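Local coordinates for collagen adhesin protein (Enterococcus faecalis, PDB 2Z1P) that probably binds collagen at the enterococcal cell surface, its two immunoglobulin-like domains closing round the ligand as the collagen hug model describes, at residues T36-S41 and F110-K115; H269-E274 and N299-G304. All coordinates share one frame; numbering follows the deposited sequence.

Interaction 1: residues T36-S41 and F110-K115; sequences TSIKVS and FSFGIK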
loop_
_atom_site.group_PDB
_atom_site.type_symbol
_atom_site.label_atom_id
_atom_site.label_comp_id
_atom_site.label_asym_id
_atom_site.label_seq_id
_atom_site.Cartn_x
_atom_site.Cartn_y
_atom_site.Cartn_z
ATOM N N THR A 36 -4.531 -4.389 -5.602
ATOM C CA THR A 36 -4.264 -4.078 -6.997
ATOM C C THR A 36 -5.311 -3.105 -7.491
ATOM O O THR A 36 -6.374 -2.974 -6.879
ATOM C CB THR A 36 -4.303 -5.364 -7.870
ATOM O OG1 THR A 36 -3.776 -5.084 -9.172
ATOM C CG2 THR A 36 -5.742 -5.876 -8.010
ATOM N N SER A 37 -5.000 -2.421 -8.590
ATOM C CA SER A 37 -5.909 -1.453 -9.189
ATOM C C SER A 37 -6.629 -2.104 -10.355
ATOM O O SER A 37 -6.033 -2.857 -11.131
ATOM C CB SER A 37 -5.146 -0.234 -9.711
ATOM O OG SER A 37 -4.322 0.341 -8.714
ATOM N N ILE A 38 -7.919 -1.812 -10.460
ATOM C CA ILE A 38 -8.756 -2.320 -11.536
ATOM C C ILE A 38 -9.203 -1.056 -12.268
ATOM O O ILE A 38 -9.709 -0.115 -11.644
ATOM C CB ILE A 38 -9.984 -3.092 -10.982
ATOM C CG1 ILE A 38 -9.510 -4.252 -10.111
ATOM C CG2 ILE A 38 -10.837 -3.630 -12.122
ATOM C CD1 ILE A 38 -10.617 -5.077 -9.556
ATOM N N LYS A 39 -8.995 -1.022 -13.581
ATOM C CA LYS A 39 -9.356 0.150 -14.372
ATOM C C LYS A 39 -10.525 -0.093 -15.326
ATOM O O LYS A 39 -10.430 -0.918 -16.232
ATOM C CB LYS A 39 -8.141 0.599 -15.165
ATOM C CG LYS A 39 -8.361 1.848 -15.959
ATOM C CD LYS A 39 -7.210 2.020 -16.885
ATOM C CE LYS A 39 -7.304 3.320 -17.580
ATOM N NZ LYS A 39 -6.209 3.403 -18.565
ATOM N N VAL A 40 -11.619 0.638 -15.122
ATOM C CA VAL A 40 -12.800 0.503 -15.972
ATOM C C VAL A 40 -12.936 1.676 -16.953
ATOM O O VAL A 40 -13.242 2.793 -16.550
ATOM C CB VAL A 40 -14.099 0.442 -15.136
ATOM C CG1 VAL A 40 -15.280 0.104 -16.055
ATOM C CG2 VAL A 40 -13.961 -0.563 -14.006
ATOM N N SER A 41 -12.711 1.421 -18.237
ATOM C CA SER A 41 -12.827 2.464 -19.247
ATOM C C SER A 41 -14.229 2.421 -19.866
ATOM O O SER A 41 -14.851 1.362 -19.911
ATOM C CB SER A 41 -11.778 2.244 -20.333
ATOM O OG SER A 41 -10.478 2.172 -19.778
ATOM N N PHE A 110 -11.934 5.051 -14.953
ATOM C CA PHE A 110 -11.850 5.238 -13.518
ATOM C C PHE A 110 -11.261 3.994 -12.887
ATOM O O PHE A 110 -11.717 2.883 -13.138
ATOM C CB PHE A 110 -13.229 5.598 -12.924
ATOM C CG PHE A 110 -14.218 4.458 -12.858
ATOM C CD1 PHE A 110 -14.123 3.485 -11.865
ATOM C CD2 PHE A 110 -15.304 4.408 -13.732
ATOM C CE1 PHE A 110 -15.100 2.481 -11.737
ATOM C CE2 PHE A 110 -16.286 3.407 -13.612
ATOM C CZ PHE A 110 -16.181 2.446 -12.610
ATOM N N SER A 111 -10.200 4.194 -12.111
ATOM C CA SER A 111 -9.520 3.104 -11.429
ATOM C C SER A 111 -9.943 3.109 -9.968
ATOM O O SER A 111 -10.201 4.174 -9.399
ATOM C CB SER A 111 -8.003 3.292 -11.493
ATOM O OG SER A 111 -7.567 3.512 -12.820
ATOM N N PHE A 112 -10.041 1.918 -9.378
ATOM C CA PHE A 112 -10.369 1.776 -7.966
ATOM C C PHE A 112 -9.498 0.638 -7.432
ATOM O O PHE A 112 -8.986 -0.177 -8.208
ATOM C CB PHE A 112 -11.865 1.505 -7.734
ATOM C CG PHE A 112 -12.351 0.190 -8.265
ATOM C CD1 PHE A 112 -12.582 0.010 -9.626
ATOM C CD2 PHE A 112 -12.612 -0.868 -7.396
ATOM C CE1 PHE A 112 -13.074 -1.215 -10.119
ATOM C CE2 PHE A 112 -13.101 -2.091 -7.878
ATOM C CZ PHE A 112 -13.333 -2.264 -9.243
ATOM N N GLY A 113 -9.303 0.604 -6.115
ATOM C CA GLY A 113 -8.458 -0.413 -5.523
ATOM C C GLY A 113 -9.206 -1.483 -4.780
ATOM O O GLY A 113 -10.248 -1.216 -4.183
ATOM N N ILE A 114 -8.675 -2.703 -4.844
ATOM C CA ILE A 114 -9.253 -3.854 -4.160
ATOM C C ILE A 114 -8.119 -4.492 -3.395
ATOM O O ILE A 114 -6.951 -4.146 -3.584
ATOM C CB ILE A 114 -9.815 -4.946 -5.141
ATOM C CG1 ILE A 114 -8.702 -5.464 -6.051
ATOM C CG2 ILE A 114 -10.963 -4.415 -5.965
ATOM C CD1 ILE A 114 -8.038 -6.714 -5.523
ATOM N N LYS A 115 -8.474 -5.420 -2.525
ATOM C CA LYS A 115 -7.497 -6.155 -1.752
ATOM C C LYS A 115 -7.979 -7.584 -1.808
ATOM O O LYS A 115 -9.102 -7.880 -1.409
ATOM C CB LYS A 115 -7.420 -5.651 -0.307
ATOM C CG LYS A 115 -8.679 -5.744 0.525
ATOM C CD LYS A 115 -8.319 -5.367 1.954
ATOM C CE LYS A 115 -9.432 -5.650 2.954
ATOM N NZ LYS A 115 -10.554 -4.688 2.843
#
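The Phe110 ring takes Val40 over one face: Val40 CB stands 4.0 Å from the ring centroid, 17° off the ring normal, a CH-pi contact displaced toward CZ. Phe112 is met differently, with Val40 CG2 at its edge, 4.0 Å from Phe112 CE1, and Ile38 CB off-centre at 3.7 Å from the same CE1. Phe110 sets CG between the backbone N and the carbonyl carbon (chi1 73°), and Phe112 has CG in the same position, which brings both rings back toward strand 36-41. Further along, Thr36 CG2 lies beside Ile114 CD1 (3.5 Å), and Ile38 CD1 reaches Ile114 CG2.

Beneath these side chains the backbones run antiparallel. Ile38 and Phe112 form a hydrogen-bonded pair, Ile38 N to Phe112 O being 3.0 Å with an N-H...O angle of 172°; Thr36 and Ile114 form another. On the other face Lys39 CG packs on Ser111 OG, while the lysine chain leads away. Val23 of the neighbouring strand 20-25 continues the apolar layer, and Val92 of strand 91-95 in the second sheet packs against both phenylalanines. Such facing sheets are characteristic of the immunoglobulin-like beta sandwich, here that of the N-terminal domain.

Interaction 2: residues H269-E274 and N299-G304; sequences HQATFE and NVFVEG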
loop_
_atom_site.group_PDB
_atom_site.type_symbol
_atom_site.label_atom_id
_atom_site.label_comp_id
_atom_site.label_asym_id
_atom_site.label_seq_id
_atom_site.Cartn_x
_atom_site.Cartn_y
_atom_site.Cartn_z
ATOM N N HIS A 269 -1.579 10.221 -6.064
ATOM C CA HIS A 269 -1.468 10.169 -7.518
ATOM C C HIS A 269 -0.215 9.458 -8.015
ATOM O O HIS A 269 -0.174 8.998 -9.155
ATOM C CB HIS A 269 -1.514 11.587 -8.100
ATOM C CG HIS A 269 -2.706 12.379 -7.660
ATOM N ND1 HIS A 269 -4.001 11.928 -7.813
ATOM C CD2 HIS A 269 -2.802 13.590 -7.060
ATOM C CE1 HIS A 269 -4.840 12.826 -7.327
ATOM N NE2 HIS A 269 -4.137 13.845 -6.864
ATOM N N GLN A 270 0.804 9.367 -7.161
ATOM C CA GLN A 270 2.073 8.721 -7.508
ATOM C C GLN A 270 1.941 7.235 -7.814
ATOM O O GLN A 270 1.044 6.556 -7.308
ATOM C CB GLN A 270 3.073 8.888 -6.368
ATOM C CG GLN A 270 3.348 10.319 -5.994
ATOM C CD GLN A 270 4.058 10.443 -4.667
ATOM O OE1 GLN A 270 4.464 11.530 -4.277
ATOM N NE2 GLN A 270 4.203 9.329 -3.957
ATOM N N ALA A 271 2.860 6.737 -8.636
ATOM C CA ALA A 271 2.873 5.328 -9.010
ATOM C C ALA A 271 3.354 4.509 -7.832
ATOM O O ALA A 271 2.807 3.451 -7.532
ATOM C CB ALA A 271 3.805 5.110 -10.188
ATOM N N THR A 272 4.382 5.028 -7.166
ATOM C CA THR A 272 4.997 4.357 -6.026
ATOM C C THR A 272 5.335 5.302 -4.875
ATOM O O THR A 272 5.376 6.516 -5.032
ATOM C CB THR A 272 6.318 3.653 -6.459
ATOM O OG1 THR A 272 7.263 4.637 -6.912
ATOM C CG2 THR A 272 6.062 2.663 -7.596
ATOM N N PHE A 273 5.572 4.722 -3.711
ATOM C CA PHE A 273 5.962 5.479 -2.531
ATOM C C PHE A 273 7.338 4.925 -2.180
ATOM O O PHE A 273 7.567 3.722 -2.293
ATOM C CB PHE A 273 4.984 5.237 -1.382
ATOM C CG PHE A 273 3.591 5.702 -1.676
ATOM C CD1 PHE A 273 2.522 4.808 -1.662
ATOM C CD2 PHE A 273 3.344 7.033 -1.990
ATOM C CE1 PHE A 273 1.222 5.232 -1.957
ATOM C CE2 PHE A 273 2.052 7.466 -2.286
ATOM C CZ PHE A 273 0.988 6.559 -2.271
ATOM N N GLU A 274 8.258 5.784 -1.758
ATOM C CA GLU A 274 9.594 5.309 -1.443
ATOM C C GLU A 274 10.205 5.770 -0.129
ATOM O O GLU A 274 9.751 6.724 0.502
ATOM C CB GLU A 274 10.517 5.689 -2.582
ATOM C CG GLU A 274 9.946 5.304 -3.903
ATOM C CD GLU A 274 10.729 5.865 -5.039
ATOM O OE1 GLU A 274 10.426 5.502 -6.188
ATOM O OE2 GLU A 274 11.644 6.675 -4.791
ATOM N N ASN A 299 1.722 1.734 -5.412
ATOM C CA ASN A 299 0.516 2.449 -5.046
ATOM C C ASN A 299 -0.643 1.875 -5.860
ATOM O O ASN A 299 -0.463 1.398 -6.984
ATOM C CB ASN A 299 0.696 3.954 -5.330
ATOM C CG ASN A 299 -0.474 4.804 -4.840
ATOM O OD1 ASN A 299 -1.090 4.524 -3.798
ATOM N ND2 ASN A 299 -0.768 5.865 -5.581
ATOM N N VAL A 300 -1.826 1.891 -5.259
ATOM C CA VAL A 300 -3.036 1.414 -5.910
ATOM C C VAL A 300 -3.762 2.654 -6.437
ATOM O O VAL A 300 -4.351 3.421 -5.674
ATOM C CB VAL A 300 -3.951 0.663 -4.914
ATOM C CG1 VAL A 300 -5.328 0.468 -5.517
ATOM C CG2 VAL A 300 -3.347 -0.685 -4.566
ATOM N N PHE A 301 -3.692 2.849 -7.748
ATOM C CA PHE A 301 -4.314 3.984 -8.395
ATOM C C PHE A 301 -5.794 4.149 -8.175
ATOM O O PHE A 301 -6.570 3.205 -8.282
ATOM C CB PHE A 301 -4.038 3.927 -9.887
ATOM C CG PHE A 301 -2.630 4.265 -10.239
ATOM C CD1 PHE A 301 -2.113 5.508 -9.896
ATOM C CD2 PHE A 301 -1.817 3.353 -10.904
ATOM C CE1 PHE A 301 -0.813 5.849 -10.205
ATOM C CE2 PHE A 301 -0.503 3.685 -11.223
ATOM C CZ PHE A 301 -0.002 4.942 -10.870
ATOM N N VAL A 302 -6.180 5.372 -7.850
ATOM C CA VAL A 302 -7.588 5.698 -7.658
ATOM C C VAL A 302 -7.735 6.950 -8.506
ATOM O O VAL A 302 -7.583 8.058 -8.008
ATOM C CB VAL A 302 -7.915 6.002 -6.187
ATOM C CG1 VAL A 302 -8.111 4.704 -5.419
ATOM C CG2 VAL A 302 -6.772 6.816 -5.564
ATOM N N GLU A 303 -7.969 6.762 -9.804
ATOM C CA GLU A 303 -8.116 7.879 -10.733
ATOM C C GLU A 303 -9.544 7.838 -11.271
ATOM O O GLU A 303 -10.361 7.043 -10.813
ATOM C CB GLU A 303 -7.121 7.770 -11.879
ATOM N N GLY A 304 -9.832 8.692 -12.245
ATOM C CA GLY A 304 -11.151 8.747 -12.847
ATOM C C GLY A 304 -11.335 10.009 -13.671
ATOM O O GLY A 304 -11.918 10.984 -13.196
HETATM O O HOH W 1 -5.089 9.413 -8.246
#
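Asn299 reaches across to Gln270, Ala271 and Phe273, and each atom of its side chain has a partner there. CG is anti to the backbone N (chi1 -174°), which directs the amide into the bend at Gln270-Ala271. Asn299 CB comes first, 3.1 Å from Ala271 O. Next, CG lies 3.4 Å from Phe273 CE1. At the tip the amide divides its work: OD1 goes to the phenylalanine, 3.0 Å from Phe273 CE1, with amide and ring planes 58° apart, whereas ND2 donates to Gln270 O at 2.6 Å. That bond lies in the carbonyl plane, and the acceptor is only 14° out of the amide plane, so the donor geometry is good. A second ND2 bond, to Gln268 O, fixes the rotation of the amide, and Asn299 N donates to Ala271 O at 2.9 Å. Main chain and side chain of one residue thus hold two successive carbonyls.

Two residues on, Phe301 brings its ring edge to the same turn. His269 O lies in the ring plane, 3.4 Å from Phe301 CE1, and CZ packs on Ala271 CA and CB. A water 2.8 Å from His269 ND1 donates to Val302 O, bridging the histidine to segment 299-304.

Phe273 also touches Leu166 of strand 160-166. Together these contacts tie the segment leaving strand 289-298 to the turn that opens strand 272-281, at the end of the collagen-binding domain sandwich from which the chain passes to the neighbouring domain, as in the latch segment of the collagen hug model.

In the fold
Interaction 1 is a buried strand pair inside the N-terminal domain, while interaction 2 is partly buried, with His269 and Ala271 of the turn, and Phe301 of the outgoing segment, exposed. Their chemistry follows: repeated backbone bonds and an apolar layer in the first, a single asparagine gripping loop carbonyls, one ring edge and a water in the second. Their centres are 11 Å apart and they meet directly. Segment 299-304 runs along strands 36-41 and 110-115, where Ser111 N lies 3.1 Å from Glu303 O, a probable hydrogen bond, and Gly113 CA packs on Val300 CG1. One segment therefore joins both domains.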